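Local structure of acetylglutamate kinase (3L86) at residues V40-G45 with N192-A197; L209-N214 with G262-G267; V70-G75 with P175-L180. The protein probably catalyses the ATP-dependent phosphorylation of N-acetyl-L-glutamate to N-acetyl-L-glutamyl 5-phosphate, the second step from glutamate towards N(2)-acetyl-L-ornithine in arginine biosynthesis. One frame throughout, in Å; residues are numbered along the deposited sequence.

Contact 1. Residues V40-G45 with N192-A197; sequences VIKIGG and NADYLA. With NLG (N-acetyl-L-glutamate), chain C; ADP (adenosine-5'-diphosphate), chain B.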
loop_
_atom_site.group_PDB
_atom_site.type_symbol
_atom_site.label_atom_id
_atom_site.label_comp_id
_atom_site.label_asym_id
_atom_site.label_seq_id
_atom_site.Cartn_x
_atom_site.Cartn_y
_atom_site.Cartn_z
ATOM N N VAL A 40 -10.353 0.363 1.334
ATOM C CA VAL A 40 -8.932 0.094 1.604
ATOM C C VAL A 40 -8.120 1.405 1.436
ATOM O O VAL A 40 -8.246 2.087 0.412
ATOM C CB VAL A 40 -8.390 -1.049 0.692
ATOM C CG1 VAL A 40 -6.836 -1.272 0.865
ATOM C CG2 VAL A 40 -9.207 -2.387 0.998
ATOM N N ILE A 41 -7.362 1.773 2.474
ATOM C CA ILE A 41 -6.441 2.940 2.447
ATOM C C ILE A 41 -4.980 2.479 2.483
ATOM O O ILE A 41 -4.527 1.913 3.482
ATOM C CB ILE A 41 -6.705 3.861 3.626
ATOM C CG1 ILE A 41 -8.180 4.326 3.557
ATOM C CG2 ILE A 41 -5.734 5.108 3.652
ATOM C CD1 ILE A 41 -8.889 4.389 4.883
ATOM N N LYS A 42 -4.236 2.761 1.411
ATOM C CA LYS A 42 -2.796 2.477 1.373
ATOM C C LYS A 42 -2.025 3.784 1.661
ATOM O O LYS A 42 -2.290 4.839 1.070
ATOM C CB LYS A 42 -2.466 1.923 -0.018
ATOM C CG LYS A 42 -1.071 1.286 -0.232
ATOM C CD LYS A 42 0.106 2.233 -0.012
ATOM C CE LYS A 42 0.377 3.235 -1.125
ATOM N NZ LYS A 42 1.931 3.363 -1.134
ATOM N N ILE A 43 -1.092 3.739 2.591
ATOM C CA ILE A 43 -0.385 4.962 3.054
ATOM C C ILE A 43 1.117 4.816 2.709
ATOM O O ILE A 43 1.774 3.834 3.177
ATOM C CB ILE A 43 -0.638 5.227 4.624
ATOM C CG1 ILE A 43 -2.115 5.332 4.946
ATOM C CG2 ILE A 43 0.016 6.570 5.124
ATOM C CD1 ILE A 43 -2.482 5.037 6.418
ATOM N N GLY A 44 1.667 5.764 1.900
ATOM C CA GLY A 44 3.132 5.767 1.505
ATOM C C GLY A 44 4.158 6.136 2.586
ATOM O O GLY A 44 3.792 6.459 3.695
ATOM N N GLY A 45 5.453 6.069 2.287
ATOM C CA GLY A 45 6.497 6.337 3.316
ATOM C C GLY A 45 6.418 7.735 3.945
ATOM O O GLY A 45 6.145 7.890 5.155
ATOM N N ASN A 192 6.213 -4.776 -2.971
ATOM C CA ASN A 192 5.904 -3.341 -3.266
ATOM C C ASN A 192 4.511 -3.005 -2.634
ATOM O O ASN A 192 3.581 -3.803 -2.802
ATOM C CB ASN A 192 5.829 -3.119 -4.787
ATOM C CG ASN A 192 5.227 -1.767 -5.149
ATOM O OD1 ASN A 192 4.049 -1.669 -5.515
ATOM N ND2 ASN A 192 6.019 -0.721 -5.047
ATOM N N ALA A 193 4.360 -1.876 -1.920
ATOM C CA ALA A 193 3.090 -1.659 -1.147
ATOM C C ALA A 193 1.871 -1.514 -2.021
ATOM O O ALA A 193 0.780 -1.883 -1.600
ATOM C CB ALA A 193 3.168 -0.458 -0.128
ATOM N N ASP A 194 2.035 -0.938 -3.215
ATOM C CA ASP A 194 0.942 -0.809 -4.204
ATOM C C ASP A 194 0.399 -2.169 -4.684
ATOM O O ASP A 194 -0.806 -2.330 -4.871
ATOM C CB ASP A 194 1.397 0.033 -5.432
ATOM C CG ASP A 194 1.961 1.440 -5.009
ATOM O OD1 ASP A 194 1.276 2.176 -4.274
ATOM O OD2 ASP A 194 3.113 1.778 -5.362
ATOM N N TYR A 195 1.294 -3.120 -4.907
ATOM C CA TYR A 195 0.914 -4.477 -5.281
ATOM C C TYR A 195 0.060 -5.104 -4.156
ATOM O O TYR A 195 -0.967 -5.789 -4.409
ATOM C CB TYR A 195 2.206 -5.330 -5.462
ATOM C CG TYR A 195 3.054 -5.095 -6.756
ATOM C CD1 TYR A 195 2.940 -3.930 -7.530
ATOM C CD2 TYR A 195 3.967 -6.089 -7.194
ATOM C CE1 TYR A 195 3.748 -3.752 -8.736
ATOM C CE2 TYR A 195 4.766 -5.934 -8.359
ATOM C CZ TYR A 195 4.659 -4.770 -9.111
ATOM O OH TYR A 195 5.444 -4.670 -10.254
ATOM N N LEU A 196 0.524 -4.968 -2.918
ATOM C CA LEU A 196 -0.249 -5.520 -1.780
ATOM C C LEU A 196 -1.671 -4.887 -1.650
ATOM O O LEU A 196 -2.652 -5.600 -1.388
ATOM C CB LEU A 196 0.488 -5.378 -0.439
ATOM C CG LEU A 196 -0.313 -5.991 0.767
ATOM C CD1 LEU A 196 -0.748 -7.470 0.459
ATOM C CD2 LEU A 196 0.461 -5.979 2.079
ATOM N N ALA A 197 -1.752 -3.557 -1.764
ATOM C CA ALA A 197 -3.014 -2.830 -1.792
ATOM C C ALA A 197 -4.006 -3.346 -2.850
ATOM O O ALA A 197 -5.194 -3.475 -2.526
ATOM C CB ALA A 197 -2.723 -1.323 -2.053
HETATM C CA NLG C . 9.097 -2.094 -1.663
HETATM C C NLG C . 9.528 -2.906 -2.746
HETATM O OXT NLG C . 10.191 -2.517 -3.713
HETATM O O NLG C . 9.322 -4.012 -3.086
HETATM C CB NLG C . 8.352 -2.083 -0.316
HETATM C CG NLG C . 8.000 -0.727 0.424
HETATM C CD NLG C . 7.104 0.424 -0.202
HETATM O OE1 NLG C . 6.450 0.145 -1.165
HETATM O OE2 NLG C . 7.064 1.594 0.214
HETATM C C7 NLG C . 10.845 -0.646 -1.064
HETATM C C8 NLG C . 11.126 0.526 -0.991
HETATM O O7 NLG C . 11.532 -1.591 -0.760
HETATM N N2 NLG C . 9.713 -1.021 -1.521
HETATM P PB ADP B . 5.104 6.324 -2.129
HETATM O O1B ADP B . 4.817 4.986 -2.748
HETATM O O2B ADP B . 3.864 7.140 -1.740
HETATM O O3B ADP B . 6.035 6.195 -0.975
HETATM P PA ADP B . 6.855 6.828 -4.489
HETATM O O1A ADP B . 8.084 7.726 -4.539
HETATM O O2A ADP B . 7.091 5.346 -4.553
HETATM O O3A ADP B . 5.892 7.244 -3.212
HETATM O "O5'" ADP B . 5.956 7.322 -5.738
HETATM C "C5'" ADP B . 5.543 8.711 -5.797
HETATM C "C4'" ADP B . 6.545 9.495 -6.694
HETATM O "O4'" ADP B . 6.478 9.149 -8.094
HETATM C "C3'" ADP B . 6.345 11.019 -6.682
HETATM O "O3'" ADP B . 6.950 11.533 -5.500
HETATM C "C2'" ADP B . 7.127 11.479 -7.907
HETATM O "O2'" ADP B . 8.461 11.714 -7.472
HETATM C "C1'" ADP B . 7.201 10.229 -8.781
HETATM N N9 ADP B . 6.550 10.460 -10.098
HETATM C C8 ADP B . 7.083 10.034 -11.280
HETATM N N7 ADP B . 6.243 10.354 -12.301
HETATM C C5 ADP B . 5.189 11.015 -11.761
HETATM C C6 ADP B . 3.981 11.662 -12.264
HETATM N N6 ADP B . 3.665 11.609 -13.585
HETATM N N1 ADP B . 3.117 12.227 -11.375
HETATM C C2 ADP B . 3.374 12.260 -10.077
HETATM N N3 ADP B . 4.460 11.699 -9.544
HETATM C C4 ADP B . 5.402 11.085 -10.321
#

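Contact 2. Residues L209-N214 with G262-G267; sequences LILMTN and GQVLIG. With ADP (adenosine-5'-diphosphate), chain B.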
loop_
_atom_site.group_PDB
_atom_site.type_symbol
_atom_site.label_atom_id
_atom_site.label_comp_id
_atom_site.label_asym_id
_atom_site.label_seq_id
_atom_site.Cartn_x
_atom_site.Cartn_y
_atom_site.Cartn_z
ATOM N N LEU A 209 -10.392 2.094 -3.396
ATOM C CA LEU A 209 -8.984 2.083 -2.906
ATOM C C LEU A 209 -8.358 3.519 -3.002
ATOM O O LEU A 209 -8.456 4.207 -4.057
ATOM C CB LEU A 209 -8.162 1.093 -3.760
ATOM C CG LEU A 209 -6.609 1.131 -3.673
ATOM C CD1 LEU A 209 -6.142 0.722 -2.231
ATOM C CD2 LEU A 209 -5.958 0.163 -4.716
ATOM N N ILE A 210 -7.737 3.980 -1.918
ATOM C CA ILE A 210 -7.050 5.278 -1.885
ATOM C C ILE A 210 -5.557 4.965 -1.830
ATOM O O ILE A 210 -5.089 4.258 -0.920
ATOM C CB ILE A 210 -7.548 6.138 -0.653
ATOM C CG1 ILE A 210 -9.070 6.358 -0.770
ATOM C CG2 ILE A 210 -6.815 7.468 -0.580
ATOM C CD1 ILE A 210 -9.789 7.031 0.475
ATOM N N LEU A 211 -4.802 5.430 -2.824
ATOM C CA LEU A 211 -3.362 5.302 -2.801
ATOM C C LEU A 211 -2.752 6.665 -2.373
ATOM O O LEU A 211 -2.499 7.569 -3.211
ATOM C CB LEU A 211 -2.821 4.848 -4.210
ATOM C CG LEU A 211 -3.287 3.448 -4.686
ATOM C CD1 LEU A 211 -3.077 3.226 -6.189
ATOM C CD2 LEU A 211 -2.646 2.277 -3.922
ATOM N N MET A 212 -2.519 6.815 -1.069
ATOM C CA MET A 212 -2.149 8.125 -0.527
ATOM C C MET A 212 -0.619 8.252 -0.510
ATOM O O MET A 212 0.075 7.319 -0.070
ATOM C CB MET A 212 -2.715 8.286 0.912
ATOM C CG MET A 212 -3.077 9.746 1.255
ATOM S SD MET A 212 -3.842 10.007 2.907
ATOM C CE MET A 212 -2.385 9.775 3.901
ATOM N N THR A 213 -0.115 9.382 -1.019
ATOM C CA THR A 213 1.280 9.508 -1.341
ATOM C C THR A 213 1.705 10.976 -1.086
ATOM O O THR A 213 0.988 11.731 -0.357
ATOM C CB THR A 213 1.564 9.063 -2.827
ATOM O OG1 THR A 213 2.955 9.250 -3.149
ATOM C CG2 THR A 213 0.687 9.800 -3.864
ATOM N N ASN A 214 2.851 11.392 -1.635
ATOM C CA ASN A 214 3.356 12.726 -1.312
ATOM C C ASN A 214 3.409 13.674 -2.547
ATOM O O ASN A 214 4.283 14.572 -2.655
ATOM C CB ASN A 214 4.695 12.636 -0.530
ATOM C CG ASN A 214 5.840 12.107 -1.366
ATOM O OD1 ASN A 214 5.622 11.372 -2.338
ATOM N ND2 ASN A 214 7.065 12.576 -1.078
ATOM N N GLY A 262 -14.912 -0.067 -7.772
ATOM C CA GLY A 262 -15.553 1.036 -8.488
ATOM C C GLY A 262 -14.724 2.297 -8.757
ATOM O O GLY A 262 -14.867 2.911 -9.829
ATOM N N GLN A 263 -13.858 2.689 -7.801
ATOM C CA GLN A 263 -12.981 3.875 -7.950
ATOM C C GLN A 263 -11.601 3.713 -7.252
ATOM O O GLN A 263 -11.547 3.129 -6.156
ATOM C CB GLN A 263 -13.644 5.068 -7.285
ATOM C CG GLN A 263 -15.040 5.419 -7.762
ATOM C CD GLN A 263 -15.515 6.639 -7.032
ATOM O OE1 GLN A 263 -15.398 6.745 -5.784
ATOM N NE2 GLN A 263 -15.998 7.610 -7.789
ATOM N N VAL A 264 -10.502 4.189 -7.887
ATOM C CA VAL A 264 -9.218 4.380 -7.190
ATOM C C VAL A 264 -8.835 5.910 -7.142
ATOM O O VAL A 264 -8.997 6.622 -8.138
ATOM C CB VAL A 264 -8.076 3.556 -7.882
ATOM C CG1 VAL A 264 -6.714 3.781 -7.161
ATOM C CG2 VAL A 264 -8.392 2.089 -7.892
ATOM N N LEU A 265 -8.366 6.415 -5.996
ATOM C CA LEU A 265 -7.870 7.798 -5.876
ATOM C C LEU A 265 -6.359 7.818 -5.613
ATOM O O LEU A 265 -5.870 7.115 -4.721
ATOM C CB LEU A 265 -8.606 8.499 -4.735
ATOM C CG LEU A 265 -8.199 9.941 -4.379
ATOM C CD1 LEU A 265 -8.649 10.865 -5.567
ATOM C CD2 LEU A 265 -8.872 10.374 -3.083
ATOM N N ILE A 266 -5.611 8.561 -6.429
ATOM C CA ILE A 266 -4.199 8.883 -6.193
ATOM C C ILE A 266 -4.049 10.412 -5.830
ATOM O O ILE A 266 -4.443 11.302 -6.624
ATOM C CB ILE A 266 -3.342 8.515 -7.450
ATOM C CG1 ILE A 266 -3.364 6.987 -7.659
ATOM C CG2 ILE A 266 -1.861 9.018 -7.329
ATOM C CD1 ILE A 266 -2.677 6.507 -8.957
ATOM N N GLY A 267 -3.503 10.705 -4.643
ATOM C CA GLY A 267 -3.283 12.115 -4.158
ATOM C C GLY A 267 -2.657 12.138 -2.738
ATOM O O GLY A 267 -2.210 11.113 -2.207
HETATM P PB ADP B . 5.104 6.324 -2.129
HETATM O O1B ADP B . 4.817 4.986 -2.748
HETATM O O2B ADP B . 3.864 7.140 -1.740
HETATM O O3B ADP B . 6.035 6.195 -0.975
HETATM P PA ADP B . 6.855 6.828 -4.489
HETATM O O1A ADP B . 8.084 7.726 -4.539
HETATM O O2A ADP B . 7.091 5.346 -4.553
HETATM O O3A ADP B . 5.892 7.244 -3.212
HETATM O "O5'" ADP B . 5.956 7.322 -5.738
HETATM C "C5'" ADP B . 5.543 8.711 -5.797
HETATM C "C4'" ADP B . 6.545 9.495 -6.694
HETATM O "O4'" ADP B . 6.478 9.149 -8.094
HETATM C "C3'" ADP B . 6.345 11.019 -6.682
HETATM O "O3'" ADP B . 6.950 11.533 -5.500
HETATM C "C2'" ADP B . 7.127 11.479 -7.907
HETATM O "O2'" ADP B . 8.461 11.714 -7.472
HETATM C "C1'" ADP B . 7.201 10.229 -8.781
HETATM N N9 ADP B . 6.550 10.460 -10.098
HETATM C C8 ADP B . 7.083 10.034 -11.280
HETATM N N7 ADP B . 6.243 10.354 -12.301
HETATM C C5 ADP B . 5.189 11.015 -11.761
HETATM C C6 ADP B . 3.981 11.662 -12.264
HETATM N N6 ADP B . 3.665 11.609 -13.585
HETATM N N1 ADP B . 3.117 12.227 -11.375
HETATM C C2 ADP B . 3.374 12.260 -10.077
HETATM N N3 ADP B . 4.460 11.699 -9.544
HETATM C C4 ADP B . 5.402 11.085 -10.321
#

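Contact 3. Residues V70-G75 with P175-L180; sequences VIVHGG and PILASL. With NLG (N-acetyl-L-glutamate), chain C.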
loop_
_atom_site.group_PDB
_atom_site.type_symbol
_atom_site.label_atom_id
_atom_site.label_comp_id
_atom_site.label_asym_id
_atom_site.label_seq_id
_atom_site.Cartn_x
_atom_site.Cartn_y
_atom_site.Cartn_z
ATOM N N VAL A 70 -9.609 -1.069 6.018
ATOM C CA VAL A 70 -8.350 -1.854 6.125
ATOM C C VAL A 70 -7.234 -0.929 5.672
ATOM O O VAL A 70 -7.403 -0.267 4.650
ATOM C CB VAL A 70 -8.369 -3.141 5.224
ATOM C CG1 VAL A 70 -7.014 -3.829 5.241
ATOM C CG2 VAL A 70 -9.499 -4.152 5.701
ATOM N N ILE A 71 -6.131 -0.845 6.437
ATOM C CA ILE A 71 -4.974 -0.010 6.121
ATOM C C ILE A 71 -3.729 -0.872 5.742
ATOM O O ILE A 71 -3.360 -1.845 6.458
ATOM C CB ILE A 71 -4.613 0.979 7.286
ATOM C CG1 ILE A 71 -5.645 2.118 7.402
ATOM C CG2 ILE A 71 -3.122 1.589 7.152
ATOM C CD1 ILE A 71 -5.502 2.949 8.718
ATOM N N VAL A 72 -3.142 -0.553 4.580
ATOM C CA VAL A 72 -1.888 -1.126 4.054
ATOM C C VAL A 72 -0.916 0.077 4.008
ATOM O O VAL A 72 -1.359 1.212 3.836
ATOM C CB VAL A 72 -2.092 -1.726 2.632
ATOM C CG1 VAL A 72 -0.737 -2.132 1.943
ATOM C CG2 VAL A 72 -3.166 -2.924 2.687
ATOM N N HIS A 73 0.372 -0.178 4.283
ATOM C CA HIS A 73 1.404 0.834 4.260
ATOM C C HIS A 73 2.755 0.278 3.727
ATOM O O HIS A 73 3.063 -0.974 3.865
ATOM C CB HIS A 73 1.589 1.479 5.646
ATOM C CG HIS A 73 2.347 0.639 6.632
ATOM N ND1 HIS A 73 3.739 0.582 6.656
ATOM C CD2 HIS A 73 1.916 -0.118 7.672
ATOM C CE1 HIS A 73 4.121 -0.211 7.648
ATOM N NE2 HIS A 73 3.036 -0.624 8.295
ATOM N N GLY A 74 3.536 1.175 3.118
ATOM C CA GLY A 74 4.946 0.885 2.732
ATOM C C GLY A 74 5.952 1.651 3.596
ATOM O O GLY A 74 5.734 1.853 4.828
ATOM N N GLY A 75 7.054 2.088 2.984
ATOM C CA GLY A 75 8.139 2.742 3.737
ATOM C C GLY A 75 9.464 2.926 2.991
ATOM O O GLY A 75 10.531 2.932 3.609
ATOM N N PRO A 175 -7.472 -3.438 10.922
ATOM C CA PRO A 175 -6.137 -4.053 10.807
ATOM C C PRO A 175 -5.174 -3.168 10.029
ATOM O O PRO A 175 -5.534 -2.720 8.944
ATOM C CB PRO A 175 -6.392 -5.316 9.987
ATOM C CG PRO A 175 -7.709 -5.047 9.159
ATOM C CD PRO A 175 -8.532 -4.164 10.161
ATOM N N ILE A 176 -3.956 -2.993 10.566
ATOM C CA ILE A 176 -2.817 -2.343 9.868
ATOM C C ILE A 176 -1.760 -3.361 9.346
ATOM O O ILE A 176 -1.103 -4.100 10.147
ATOM C CB ILE A 176 -2.173 -1.275 10.770
ATOM C CG1 ILE A 176 -3.207 -0.158 11.089
ATOM C CG2 ILE A 176 -0.939 -0.615 10.086
ATOM C CD1 ILE A 176 -2.860 0.662 12.393
ATOM N N LEU A 177 -1.607 -3.392 8.018
ATOM C CA LEU A 177 -0.691 -4.333 7.328
ATOM C C LEU A 177 0.491 -3.712 6.624
ATOM O O LEU A 177 0.349 -3.024 5.604
ATOM C CB LEU A 177 -1.423 -5.048 6.222
ATOM C CG LEU A 177 -2.041 -6.389 6.300
ATOM C CD1 LEU A 177 -3.073 -6.383 7.437
ATOM C CD2 LEU A 177 -2.712 -6.718 4.931
ATOM N N ALA A 178 1.679 -4.043 7.090
ATOM C CA ALA A 178 2.928 -3.690 6.371
ATOM C C ALA A 178 3.072 -4.462 5.050
ATOM O O ALA A 178 2.499 -5.554 4.922
ATOM C CB ALA A 178 4.139 -3.990 7.264
ATOM N N SER A 179 3.902 -3.941 4.114
ATOM C CA SER A 179 4.033 -4.594 2.812
ATOM C C SER A 179 5.046 -5.757 2.829
ATOM O O SER A 179 6.215 -5.577 2.368
ATOM C CB SER A 179 4.393 -3.599 1.709
ATOM O OG SER A 179 5.571 -2.848 2.027
ATOM N N LEU A 180 4.595 -6.887 3.387
ATOM C CA LEU A 180 5.390 -8.123 3.611
ATOM C C LEU A 180 4.476 -9.326 3.370
ATOM O O LEU A 180 3.270 -9.276 3.673
ATOM C CB LEU A 180 5.935 -8.198 5.066
ATOM C CG LEU A 180 6.995 -7.116 5.509
ATOM C CD1 LEU A 180 7.210 -7.143 7.031
ATOM C CD2 LEU A 180 8.395 -7.214 4.774
HETATM C CA NLG C . 9.097 -2.094 -1.663
HETATM C C NLG C . 9.528 -2.906 -2.746
HETATM O OXT NLG C . 10.191 -2.517 -3.713
HETATM O O NLG C . 9.322 -4.012 -3.086
HETATM C CB NLG C . 8.352 -2.083 -0.316
HETATM C CG NLG C . 8.000 -0.727 0.424
HETATM C CD NLG C . 7.104 0.424 -0.202
HETATM O OE1 NLG C . 6.450 0.145 -1.165
HETATM O OE2 NLG C . 7.064 1.594 0.214
HETATM C C7 NLG C . 10.845 -0.646 -1.064
HETATM C C8 NLG C . 11.126 0.526 -0.991
HETATM O O7 NLG C . 11.532 -1.591 -0.760
HETATM N N2 NLG C . 9.713 -1.021 -1.521
#

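Contact 1. Residues V40-G45 with N192-A197
Lys42 reaches from strand 40-43 across the start of helix 193-197, and most of the contact on the strand side is the work of this one side chain. Its aliphatic part lies on small residues: CG is 3.6 Å from Ala197 CB, and CD sits 4.1 Å from Ala193 CB. With CG anti to the backbone N (chi1 -168°) and bends at the next three torsions, the chain curls along the helix and brings NZ to 3.4 Å from Asp194 OD1, a salt bridge whose hydrogen bond is weak. That oxygen has its stronger partner in Lys249, so one carboxylate oxygen holds two lysine ends beside the phosphates; both lysines are predicted to stabilise the transition state. Lys42 NZ stands 3.7 Å from ADP O1B. In the next shell, Asn192 caps the helix, its OD1 accepting from Tyr195 N at 3.2 Å, which helps fix the first turn. Ala193 N there donates to OE1 of N-acetyl-L-glutamate (3.0 Å, 160° at the hydrogen), while on the strand side Gly45 N makes a weak bond to ADP O3B. Strand end and helix start, running antiparallel, thus face both ligands, an arrangement characteristic of the phosphoryl-transfer centre of the amino acid kinase fold.

Contact 2. Residues L209-N214 with G262-G267
Leu265 O is gripped by Leu211 N at 2.8 Å, and the CA-H of Ile210 makes a longer approach to the same oxygen. Leu209 O is used in a similar way: it accepts from Leu265 N at 2.9 Å while the CA of Val264 comes to 3.2 Å. Leu209 N to Gln263 O begins this alternation, and Thr213 N to Gly267 O (3.0 Å) ends it. The result is a parallel pairing that widens toward its end, where Gly267 N stays 3.6 Å from Leu211 O. In it Leu209 lies beside Val264, Ile210 beside Leu265, Leu211 beside Ile266 and Met212 beside Gly267.

Side chains pack differently on the two faces. On the face of Leu209, Leu211, Val264 and Ile266, Leu211 is central: its CD1 meets Val264 CG1 at 3.8 Å, the two side chains meeting at a slant, and Ile266 CG1 at 4.0 Å, these two lying side by side and pointing the same way. Helices 193-203 and 246-258 cover this face. On the other, Ile210 CG2 and Leu265 CD2 touch more loosely.

Beyond the strand, the chain turns its polar groups to the nucleotide. A chi1 of 178° swings the Thr213 hydroxyl away from its own backbone N and toward the phosphate, where OG1 donates to ADP O2B at 2.7 Å, while CG2 rests against Gly267 O. Asn214 OD1 receives a weak bond from the ribose O3'. A nucleotide held just past the C-terminal end of a parallel strand, in a sheet flanked by helices, is the usual placement of ATP or ADP in the alpha/beta sandwich of amino acid kinases.

Contact 3. Residues V70-G75 with P175-L180
Pro175 meets Val70 first, its ring carbon CG 4.0 Å from Val70 CG2, with the two side chains crossing at about a right angle. Its carbonyl oxygen accepts from Ile71 N at 3.2 Å. Ile176 follows on the face it shares with Ile71 and His73; its CG1 packs on Ile71 CB, and its CG2 abuts the edge of the imidazole at His73 CD2 (3.8 Å). Leu177 is held at both backbone ends, N donating to Ile71 O at 2.8 Å and O accepting from His73 N. Such parallel pairing, with the active-site glycines directly after one strand, belongs to the central sheet of the amino acid kinase fold. At Ala178 the CA lies over a face of the His73 ring, 3.9 Å from its centroid, in a CH-pi contact. The ring is carried over Ala178 by a chi1 of 77°, which sets CG between backbone N and carbonyl carbon, and its rotation is fixed by an in-plane bond from ND1 to a lone pair of Gly74 O (3.0 Å). Ser179, centre of an inverse gamma turn, packs OG against CG of N-acetyl-L-glutamate (3.6 Å), whose side-chain carboxylate oxygen OE2 takes a nearly straight bond from Gly75 N (2.8 Å).

In the fold
The three contacts share one central sheet, in which strands 174-182, 68-73, 38-43, 208-212 and 263-267 lie next to one another in that order, all parallel. Contact 1 lies at the centre of the folded chain, its centre about 6 Å from that of contact 3 and about 9 Å from that of contact 2; contacts 2 and 3, about 15 Å apart between centres, do not touch. Strand 38-43 joins them, bonded through its backbone to 68-73 and to 208-212. Along the sequence, contact 3 falls between the two halves of contact 1, and contact 2 comes afterwards. Contact 3 touches N-acetyl-L-glutamate, contact 2 ADP, and contact 1 both, where phosphoryl transfer would take place.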